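Local atomic coordinates of spore germination protein GerM (Bacillus subtilis subsp. subtilis str. 168, PDB entry 6GZB), a protein that is of unknown molecular function but affects both sporulation and germination, and carries two GerMN domains in tandem. Residues 75-78 with 79-82; 148-151 with 152-155; 206-210 with 211-215; 298-302 with 303-307. One frame throughout, in Å; residues are numbered along the deposited sequence.

Contact 1: residues 75-78 with 79-82; sequences SEST and AKQA
Ser75 and Gln81 meet where the chain enters helix 78-84, with an ST turn running into the first helical turn. The Gln81 carboxamide is presented broadside to the serine methylene: Ser75 CB lies 3.6 Å from Gln81 CD, and Gln81 OE1 and NE2 are almost equally distant from it. Gln81 reaches back because CG stands opposite its own backbone N (chi1 -177°) and the chain beyond is extended, while NE2 donates to the carbonyl of Pro73 at the end of strand 65-73. That outside bond probably sets which end of the amide faces the strand. Ser75 OG, meanwhile, faces along its own chain and accepts from Ser77 N at 3.0 Å, closing the ST turn.

On another side of the helix, Lys80 runs outward with its aliphatic part beside Ser77, Lys80 CD standing 4.0 Å from Ser77 OG. Its ammonium goes on to a weak bond with Asn111. Although Ser77 holds the N-cap position, its hydroxyl makes no capping bond; the bonds across this start are main-chain ones. Ala79 turns its methyl from the 75-78 loop toward strand 110-114 and Leu147 of helix 136-147. The helical bonding starts at once: Ser77 O accepts from Gln81 N at 2.9 Å, and Thr78 O accepts from Ala82 N at 2.8 Å.

Contact 2: residues 148-151 with 152-155; sequences TQFS and SIDK
Phe150 and Ile153 supply the apolar part of this contact, in the turn that carries the chain from helix 136-147 into strand 155-160. Their side chains lie alongside one another and point the same way, with Phe150 CD2 and Ile153 CD1 4.2 Å apart. Both lean toward helix 78-84, where they meet Ala79. Thr148 adds van der Waals contact, its CG2 lying 3.8 Å from Asp154 C. Its hydroxyl is engaged elsewhere, chiefly with Thr144 O in the preceding helix.

Among the polar contacts, a type I beta turn from Phe150 to Ile153 is closed by Ile153 N donating to Phe150 O (3.1 Å). Across the mouth of the loop, water 1 bridges Thr148 O and Ile153 O, each 2.7 Å from the water oxygen. A CA-H...O contact from Thr148 CA to Ile153 O (3.5 Å) adds to this.

Within 152-155, Lys155 NZ forms a salt bridge with Asp154 OD1 (3.2 Å) on the syn side of the carboxylate, and also bonds Asp117 O. Phe150 O and Ile153 O, both acceptors, approach to 3.0 Å; the N-H of Ile153 on Phe150 O, and the bridging water on Ile153 O, would be expected to ease the repulsion.

Contact 3: residues 206-210 with 211-215; sequences LAENE and DSEYY
Ala207 and Tyr214 are joined by paired backbone hydrogen bonds, Ala207 N to Tyr214 O at 2.9 Å and Tyr214 N to Ala207 O at 3.0 Å. Nearer the turn, Asn209 N donates to Ser212 O. The Asn209 side chain answers in the other direction: with CG wedged between backbone N and carbonyl carbon (chi1 55°), OD1 accepts from Ser212 N at 3.0 Å, almost head-on to its C=O, and weakly from Asp211 N. One amide oxygen thus steadies the loop of the beta hairpin formed by strands 198-208 and 213-223. Asn209 ND2 donates to two waters, one reaching Asp211 OD2 and the other Tyr214 OH.

Apolar contacts fall on both faces. Ala207 CB sits over one face of the Tyr214 ring in a CH-pi contact, 3.9 Å from the centroid and displaced toward the rim, while the phenol oxygen bonds Asp60. On the face bearing Leu206, Glu208, Glu213 and Tyr215, Leu206 CD1 approaches Tyr215 CE1 to 3.7 Å, the two side chains running the same way.

Like charges crowd the tip. Glu210 OE1 comes within 3.1 Å of Asp211 OD1, the carboxylates nearly perpendicular (89°), and the Glu210 oxygen takes a hydrogen bond from Asn98 ND2.

Contact 4: residues 298-302 with 303-307; sequences TLTEQ and PDVKS
Leu299 and Val305 meet where helix 289-299 ends and the chain doubles back toward strand 307-312, a helix-to-strand connection built from two consecutive beta turns. Leu299 offers chiefly its carbonyl: Leu299 O accepts from Gln302 N at 3.0 Å within the first, type I turn, and Val305 CB lies 3.3 Å from the same oxygen. CB and both methyls of Val305 press against that oxygen from one side; CG1, opposite the valine backbone N (chi1 174°), also reaches Leu299 CB at 4.2 Å. The isopropyl group thus packs on a carbonyl oxygen that already holds Gln302 N, which probably limits its access to solvent.

Thr300 follows with its methyl toward the returning chain, CG2 resting 4.0 Å from Lys306 O, while OG1 bonds Val296 O and Arg332. Glu301 points away from the 303-307 segment, its carboxylate taken by Tyr204 OH and Arg332. Gln302 closes the walk: its carbonyl receives Val305 N at 3.3 Å, spanning the type II turn through Pro303 and Asp304, where Asp304 adopts a positive phi (67°). Gln302 CB also lies 4.1 Å from Val305 CG2.

Around this connection, Leu299 and Gln302 pack on helix 229-239, Val305 rests on Val268 of strand 267-272, and Lys306 and Ser307 bond through their backbones to Gly266, with Ser307 also paired to Val268.

Overall arrangement
From the N terminus the four contacts follow in series; none nests in or crosses another. Contact 1 leads from strand 65-73 into helix 78-84, and contact 2 closes the loop between helix 136-147 and strand 155-160. These two touch, Thr78 and Ala79 meeting the Phe150 ring, so distant parts of the first GerMN domain are brought together. In the second domain, contact 3 closes the hairpin 198-208/213-223 and contact 4 joins helix 289-299 to strand 307-312. Contacts 2 and 4 are alike in kind, each passing from a helix to a strand through turns; their nearest atoms are about 8 Å apart, as are those of contacts 3 and 4.

Contact 1: residues 75-78 with 79-82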
loop_
_atom_site.group_PDB
_atom_site.type_symbol
_atom_site.label_atom_id
_atom_site.label_comp_id
_atom_site.label_asym_id
_atom_site.label_seq_id
_atom_site.Cartn_x
_atom_site.Cartn_y
_atom_site.Cartn_z
ATOM N N SER A 75 -16.926 -15.767 -5.413
ATOM C CA SER A 75 -18.015 -15.120 -4.703
ATOM C C SER A 75 -18.807 -14.245 -5.672
ATOM O O SER A 75 -18.277 -13.807 -6.692
ATOM C CB SER A 75 -17.444 -14.262 -3.572
ATOM O OG SER A 75 -18.432 -13.421 -3.002
ATOM N N GLU A 76 -20.057 -13.956 -5.327
ATOM C CA GLU A 76 -20.869 -13.016 -6.091
ATOM C C GLU A 76 -20.678 -11.582 -5.606
ATOM O O GLU A 76 -20.947 -10.634 -6.337
ATOM C CB GLU A 76 -22.342 -13.412 -5.997
ATOM C CG GLU A 76 -22.635 -14.792 -6.568
ATOM C CD GLU A 76 -22.316 -14.898 -8.052
ATOM O OE1 GLU A 76 -22.269 -13.851 -8.731
ATOM O OE2 GLU A 76 -22.108 -16.028 -8.541
ATOM N N SER A 77 -20.160 -11.437 -4.390
ATOM C CA SER A 77 -19.949 -10.125 -3.786
ATOM C C SER A 77 -18.545 -10.030 -3.196
ATOM O O SER A 77 -18.323 -10.238 -1.996
ATOM C CB SER A 77 -21.001 -9.855 -2.710
ATOM O OG SER A 77 -21.324 -11.038 -2.010
ATOM N N THR A 78 -17.595 -9.740 -4.071
ATOM C CA THR A 78 -16.177 -9.870 -3.753
ATOM C C THR A 78 -15.703 -8.791 -2.778
ATOM O O THR A 78 -14.884 -9.062 -1.904
ATOM C CB THR A 78 -15.323 -9.805 -5.030
ATOM O OG1 THR A 78 -15.711 -8.666 -5.816
ATOM C CG2 THR A 78 -15.503 -11.081 -5.842
ATOM N N ALA A 79 -16.234 -7.582 -2.921
ATOM C CA ALA A 79 -15.881 -6.483 -2.040
ATOM C C ALA A 79 -16.314 -6.789 -0.618
ATOM O O ALA A 79 -15.548 -6.618 0.330
ATOM C CB ALA A 79 -16.529 -5.201 -2.523
ATOM N N LYS A 80 -17.542 -7.262 -0.474
ATOM C CA LYS A 80 -18.044 -7.694 0.822
ATOM C C LYS A 80 -17.216 -8.853 1.373
ATOM O O LYS A 80 -16.884 -8.901 2.561
ATOM C CB LYS A 80 -19.507 -8.109 0.690
ATOM C CG LYS A 80 -20.051 -8.852 1.891
ATOM C CD LYS A 80 -21.482 -9.281 1.620
ATOM C CE LYS A 80 -22.073 -10.007 2.816
ATOM N NZ LYS A 80 -23.544 -9.834 2.884
ATOM N N GLN A 81 -16.879 -9.790 0.505
ATOM C CA GLN A 81 -16.132 -10.965 0.931
ATOM C C GLN A 81 -14.758 -10.559 1.451
ATOM O O GLN A 81 -14.295 -11.069 2.469
ATOM C CB GLN A 81 -15.977 -11.936 -0.234
ATOM C CG GLN A 81 -15.260 -13.222 0.144
ATOM C CD GLN A 81 -14.805 -13.988 -1.068
ATOM O OE1 GLN A 81 -14.312 -13.408 -2.036
ATOM N NE2 GLN A 81 -14.997 -15.302 -1.037
ATOM N N ALA A 82 -14.115 -9.628 0.749
ATOM C CA ALA A 82 -12.788 -9.163 1.141
ATOM C C ALA A 82 -12.809 -8.591 2.563
ATOM O O ALA A 82 -11.947 -8.907 3.374
ATOM C CB ALA A 82 -12.282 -8.125 0.156
#

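Contact 2: residues 148-151 with 152-155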
loop_
_atom_site.group_PDB
_atom_site.type_symbol
_atom_site.label_atom_id
_atom_site.label_comp_id
_atom_site.label_asym_id
_atom_site.label_seq_id
_atom_site.Cartn_x
_atom_site.Cartn_y
_atom_site.Cartn_z
ATOM N N THR A 148 -10.557 -0.496 -2.104
ATOM C CA THR A 148 -10.117 0.240 -3.286
ATOM C C THR A 148 -9.179 -0.548 -4.175
ATOM O O THR A 148 -8.716 -0.036 -5.197
ATOM C CB THR A 148 -9.456 1.589 -2.917
ATOM O OG1 THR A 148 -8.454 1.395 -1.917
ATOM C CG2 THR A 148 -10.513 2.559 -2.391
ATOM N N GLN A 149 -8.926 -1.807 -3.837
ATOM C CA GLN A 149 -8.186 -2.666 -4.762
ATOM C C GLN A 149 -9.019 -2.971 -6.012
ATOM O O GLN A 149 -8.482 -3.331 -7.045
ATOM C CB GLN A 149 -7.751 -3.971 -4.088
ATOM C CG GLN A 149 -8.845 -5.019 -3.976
ATOM C CD GLN A 149 -8.397 -6.208 -3.154
ATOM O OE1 GLN A 149 -7.695 -7.078 -3.658
ATOM N NE2 GLN A 149 -8.766 -6.233 -1.873
ATOM N N PHE A 150 -10.336 -2.880 -5.889
ATOM C CA PHE A 150 -11.236 -3.173 -6.995
ATOM C C PHE A 150 -11.404 -1.960 -7.903
ATOM O O PHE A 150 -11.465 -0.812 -7.439
ATOM C CB PHE A 150 -12.597 -3.590 -6.457
ATOM C CG PHE A 150 -12.553 -4.800 -5.587
ATOM C CD1 PHE A 150 -12.474 -6.062 -6.145
ATOM C CD2 PHE A 150 -12.605 -4.682 -4.207
ATOM C CE1 PHE A 150 -12.443 -7.189 -5.341
ATOM C CE2 PHE A 150 -12.559 -5.803 -3.395
ATOM C CZ PHE A 150 -12.457 -7.059 -3.963
ATOM N N SER A 151 -11.372 -2.106 -9.124
ATOM C CA SER A 151 -11.373 -1.012 -10.097
ATOM C C SER A 151 -12.672 -0.203 -10.030
ATOM O O SER A 151 -12.701 0.960 -10.410
ATOM C CB SER A 151 -11.135 -1.544 -11.511
ATOM O OG SER A 151 -12.195 -2.386 -11.903
ATOM N N SER A 152 -13.829 -0.902 -9.548
ATOM C CA SER A 152 -15.116 -0.232 -9.419
ATOM C C SER A 152 -15.209 0.627 -8.155
ATOM O O SER A 152 -16.195 1.329 -7.971
ATOM C CB SER A 152 -16.244 -1.262 -9.408
ATOM O OG SER A 152 -16.165 -2.104 -8.265
ATOM N N ILE A 153 -14.196 0.563 -7.292
ATOM C CA ILE A 153 -14.200 1.335 -6.051
ATOM C C ILE A 153 -12.950 2.212 -5.939
ATOM O O ILE A 153 -11.823 1.708 -5.914
ATOM C CB ILE A 153 -14.271 0.407 -4.828
ATOM C CG1 ILE A 153 -15.494 -0.502 -4.919
ATOM C CG2 ILE A 153 -14.354 1.219 -3.549
ATOM C CD1 ILE A 153 -15.478 -1.653 -3.936
ATOM N N ASP A 154 -13.142 3.525 -5.841
ATOM C CA ASP A 154 -12.025 4.412 -5.522
ATOM C C ASP A 154 -12.282 5.331 -4.339
ATOM O O ASP A 154 -11.397 6.070 -3.935
ATOM C CB ASP A 154 -11.611 5.230 -6.746
ATOM C CG ASP A 154 -12.790 5.830 -7.471
ATOM O OD1 ASP A 154 -13.732 6.290 -6.793
ATOM O OD2 ASP A 154 -12.787 5.818 -8.721
ATOM N N LYS A 155 -13.469 5.237 -3.746
ATOM C CA LYS A 155 -13.808 6.027 -2.562
ATOM C C LYS A 155 -14.640 5.177 -1.623
ATOM O O LYS A 155 -15.359 4.277 -2.062
ATOM C CB LYS A 155 -14.637 7.260 -2.948
ATOM C CG LYS A 155 -13.884 8.319 -3.731
ATOM C CD LYS A 155 -14.807 9.463 -4.136
ATOM C CE LYS A 155 -15.965 8.991 -5.008
ATOM N NZ LYS A 155 -15.569 8.854 -6.436
HETATM O O HOH W 1 -9.587 1.358 -7.356
#

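Contact 3: residues 206-210 with 211-215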
loop_
_atom_site.group_PDB
_atom_site.type_symbol
_atom_site.label_atom_id
_atom_site.label_comp_id
_atom_site.label_asym_id
_atom_site.label_seq_id
_atom_site.Cartn_x
_atom_site.Cartn_y
_atom_site.Cartn_z
ATOM N N LEU A 206 10.780 -2.170 2.736
ATOM C CA LEU A 206 10.877 -3.621 2.802
ATOM C C LEU A 206 10.825 -4.080 4.251
ATOM O O LEU A 206 11.303 -3.389 5.154
ATOM C CB LEU A 206 12.184 -4.044 2.133
ATOM C CG LEU A 206 12.500 -5.524 1.965
ATOM C CD1 LEU A 206 11.577 -6.175 0.948
ATOM C CD2 LEU A 206 13.950 -5.696 1.551
ATOM N N ALA A 207 10.041 -5.114 4.499
ATOM C CA ALA A 207 10.039 -5.783 5.794
ATOM C C ALA A 207 10.211 -7.277 5.547
ATOM O O ALA A 207 10.145 -7.738 4.408
ATOM C CB ALA A 207 8.742 -5.527 6.528
ATOM N N GLU A 208 10.431 -8.042 6.602
ATOM C CA GLU A 208 10.475 -9.481 6.441
ATOM C C GLU A 208 10.191 -10.198 7.732
ATOM O O GLU A 208 10.396 -9.665 8.820
ATOM C CB GLU A 208 11.814 -9.935 5.860
ATOM C CG GLU A 208 13.018 -9.646 6.729
ATOM C CD GLU A 208 14.164 -10.590 6.429
ATOM O OE1 GLU A 208 14.310 -10.988 5.252
ATOM O OE2 GLU A 208 14.893 -10.962 7.373
ATOM N N ASN A 209 9.648 -11.399 7.596
ATOM C CA ASN A 209 9.507 -12.302 8.721
ATOM C C ASN A 209 10.056 -13.679 8.344
ATOM O O ASN A 209 10.736 -13.833 7.329
ATOM C CB ASN A 209 8.035 -12.385 9.142
ATOM C CG ASN A 209 7.119 -12.775 7.999
ATOM O OD1 ASN A 209 7.553 -13.333 6.983
ATOM N ND2 ASN A 209 5.830 -12.491 8.166
ATOM N N GLU A 210 9.805 -14.661 9.196
ATOM C CA GLU A 210 10.292 -16.014 8.965
ATOM C C GLU A 210 10.055 -16.455 7.522
ATOM O O GLU A 210 10.978 -16.905 6.869
ATOM C CB GLU A 210 9.615 -16.987 9.929
ATOM C CG GLU A 210 8.152 -16.670 10.196
ATOM C CD GLU A 210 7.412 -17.843 10.800
ATOM O OE1 GLU A 210 6.708 -18.555 10.046
ATOM O OE2 GLU A 210 7.565 -18.070 12.019
ATOM N N ASP A 211 8.841 -16.247 7.011
ATOM C CA ASP A 211 8.416 -16.805 5.723
ATOM C C ASP A 211 8.867 -16.002 4.501
ATOM O O ASP A 211 9.052 -16.576 3.425
ATOM C CB ASP A 211 6.891 -16.898 5.651
ATOM C CG ASP A 211 6.293 -17.759 6.740
ATOM O OD1 ASP A 211 6.829 -18.857 7.012
ATOM O OD2 ASP A 211 5.224 -17.367 7.257
ATOM N N SER A 212 8.856 -14.676 4.600
ATOM C CA SER A 212 8.972 -13.850 3.403
ATOM C C SER A 212 9.396 -12.402 3.645
ATOM O O SER A 212 9.351 -11.888 4.762
ATOM C CB SER A 212 7.657 -13.868 2.611
ATOM O OG SER A 212 6.619 -13.198 3.310
ATOM N N GLU A 213 9.883 -11.789 2.573
ATOM C CA GLU A 213 9.920 -10.346 2.428
ATOM C C GLU A 213 8.558 -9.843 1.957
ATOM O O GLU A 213 7.855 -10.519 1.213
ATOM C CB GLU A 213 10.958 -9.948 1.380
ATOM C CG GLU A 213 12.407 -10.192 1.759
ATOM C CD GLU A 213 13.358 -9.786 0.642
ATOM O OE1 GLU A 213 13.019 -10.021 -0.533
ATOM O OE2 GLU A 213 14.406 -9.172 0.931
ATOM N N TYR A 214 8.197 -8.643 2.385
ATOM C CA TYR A 214 6.991 -8.016 1.904
ATOM C C TYR A 214 7.131 -6.502 1.925
ATOM O O TYR A 214 8.071 -5.964 2.486
ATOM C CB TYR A 214 5.777 -8.474 2.718
ATOM C CG TYR A 214 5.889 -8.256 4.214
ATOM C CD1 TYR A 214 5.412 -7.098 4.797
ATOM C CD2 TYR A 214 6.358 -9.257 5.053
ATOM C CE1 TYR A 214 5.499 -6.892 6.159
ATOM C CE2 TYR A 214 6.403 -9.083 6.426
ATOM C CZ TYR A 214 5.977 -7.899 6.973
ATOM O OH TYR A 214 5.990 -7.716 8.333
ATOM N N TYR A 215 6.270 -5.832 1.182
ATOM C CA TYR A 215 6.437 -4.420 0.932
ATOM C C TYR A 215 5.393 -3.633 1.697
ATOM O O TYR A 215 4.207 -3.927 1.615
ATOM C CB TYR A 215 6.363 -4.146 -0.569
ATOM C CG TYR A 215 7.513 -4.805 -1.307
ATOM C CD1 TYR A 215 8.753 -4.183 -1.381
ATOM C CD2 TYR A 215 7.410 -6.112 -1.759
ATOM C CE1 TYR A 215 9.828 -4.804 -1.979
ATOM C CE2 TYR A 215 8.486 -6.748 -2.351
ATOM C CZ TYR A 215 9.696 -6.092 -2.437
ATOM O OH TYR A 215 10.761 -6.700 -3.048
HETATM O O HOH W 2 4.314 -14.521 6.862
HETATM O O HOH W 3 5.155 -10.054 9.962
#

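Contact 4: residues 298-302 with 303-307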
loop_
_atom_site.group_PDB
_atom_site.type_symbol
_atom_site.label_atom_id
_atom_site.label_comp_id
_atom_site.label_asym_id
_atom_site.label_seq_id
_atom_site.Cartn_x
_atom_site.Cartn_y
_atom_site.Cartn_z
ATOM N N THR A 298 5.837 1.977 -5.571
ATOM C CA THR A 298 5.763 3.345 -5.068
ATOM C C THR A 298 5.243 4.278 -6.164
ATOM O O THR A 298 4.279 5.012 -5.973
ATOM C CB THR A 298 7.138 3.819 -4.578
ATOM O OG1 THR A 298 7.532 3.053 -3.424
ATOM C CG2 THR A 298 7.109 5.292 -4.228
ATOM N N LEU A 299 5.831 4.173 -7.343
ATOM C CA LEU A 299 5.484 5.065 -8.444
ATOM C C LEU A 299 4.079 4.809 -8.984
ATOM O O LEU A 299 3.340 5.758 -9.271
ATOM C CB LEU A 299 6.516 4.951 -9.562
ATOM C CG LEU A 299 7.598 6.035 -9.564
ATOM C CD1 LEU A 299 7.903 6.545 -8.172
ATOM C CD2 LEU A 299 8.869 5.574 -10.251
ATOM N N THR A 300 3.668 3.546 -9.040
ATOM C CA THR A 300 2.331 3.214 -9.533
ATOM C C THR A 300 1.219 3.489 -8.524
ATOM O O THR A 300 0.064 3.204 -8.807
ATOM C CB THR A 300 2.224 1.744 -9.998
ATOM O OG1 THR A 300 2.532 0.848 -8.925
ATOM C CG2 THR A 300 3.165 1.479 -11.141
ATOM N N GLU A 301 1.558 4.006 -7.343
ATOM C CA GLU A 301 0.551 4.577 -6.446
ATOM C C GLU A 301 0.158 5.980 -6.882
ATOM O O GLU A 301 -0.855 6.499 -6.425
ATOM C CB GLU A 301 1.061 4.671 -5.001
ATOM C CG GLU A 301 1.269 3.348 -4.303
ATOM C CD GLU A 301 -0.009 2.552 -4.096
ATOM O OE1 GLU A 301 0.102 1.316 -3.954
ATOM O OE2 GLU A 301 -1.116 3.127 -4.073
ATOM N N GLN A 302 1.042 6.625 -7.615
ATOM C CA GLN A 302 0.846 7.981 -8.060
ATOM C C GLN A 302 -0.095 8.023 -9.224
ATOM O O GLN A 302 -0.150 7.105 -10.000
ATOM C CB GLN A 302 2.158 8.652 -8.388
ATOM C CG GLN A 302 3.012 8.878 -7.170
ATOM C CD GLN A 302 4.363 9.465 -7.455
ATOM O OE1 GLN A 302 4.542 10.132 -8.416
ATOM N NE2 GLN A 302 5.300 9.213 -6.606
ATOM N N PRO A 303 -0.850 9.110 -9.327
ATOM C CA PRO A 303 -1.856 9.319 -10.359
ATOM C C PRO A 303 -1.274 9.239 -11.743
ATOM O O PRO A 303 -0.264 9.842 -12.010
ATOM C CB PRO A 303 -2.376 10.721 -10.063
ATOM C CG PRO A 303 -1.857 11.070 -8.719
ATOM C CD PRO A 303 -0.582 10.337 -8.581
ATOM N N ASP A 304 -1.931 8.431 -12.550
ATOM C CA ASP A 304 -1.633 8.154 -13.940
ATOM C C ASP A 304 -0.338 7.411 -14.240
ATOM O O ASP A 304 0.085 7.392 -15.364
ATOM C CB ASP A 304 -1.746 9.402 -14.812
ATOM C CG ASP A 304 -3.026 10.171 -14.582
ATOM O OD1 ASP A 304 -4.108 9.605 -14.708
ATOM O OD2 ASP A 304 -2.931 11.358 -14.283
ATOM N N VAL A 305 0.288 6.801 -13.249
ATOM C CA VAL A 305 1.494 6.054 -13.498
ATOM C C VAL A 305 1.117 4.598 -13.615
ATOM O O VAL A 305 0.568 4.043 -12.709
ATOM C CB VAL A 305 2.526 6.244 -12.401
ATOM C CG1 VAL A 305 3.706 5.333 -12.622
ATOM C CG2 VAL A 305 2.966 7.673 -12.314
ATOM N N LYS A 306 1.419 3.991 -14.747
ATOM C CA LYS A 306 1.068 2.592 -14.989
ATOM C C LYS A 306 2.291 1.688 -15.097
ATOM O O LYS A 306 2.203 0.485 -14.846
ATOM C CB LYS A 306 0.218 2.474 -16.254
ATOM C CG LYS A 306 -1.089 3.258 -16.193
ATOM C CD LYS A 306 -1.965 2.817 -15.025
ATOM C CE LYS A 306 -3.402 3.309 -15.161
ATOM N NZ LYS A 306 -4.051 3.519 -13.835
ATOM N N SER A 307 3.438 2.263 -15.442
ATOM C CA SER A 307 4.642 1.464 -15.637
ATOM C C SER A 307 5.897 2.307 -15.495
ATOM O O SER A 307 5.847 3.533 -15.567
ATOM C CB SER A 307 4.618 0.801 -17.019
ATOM O OG SER A 307 4.768 1.764 -18.049
#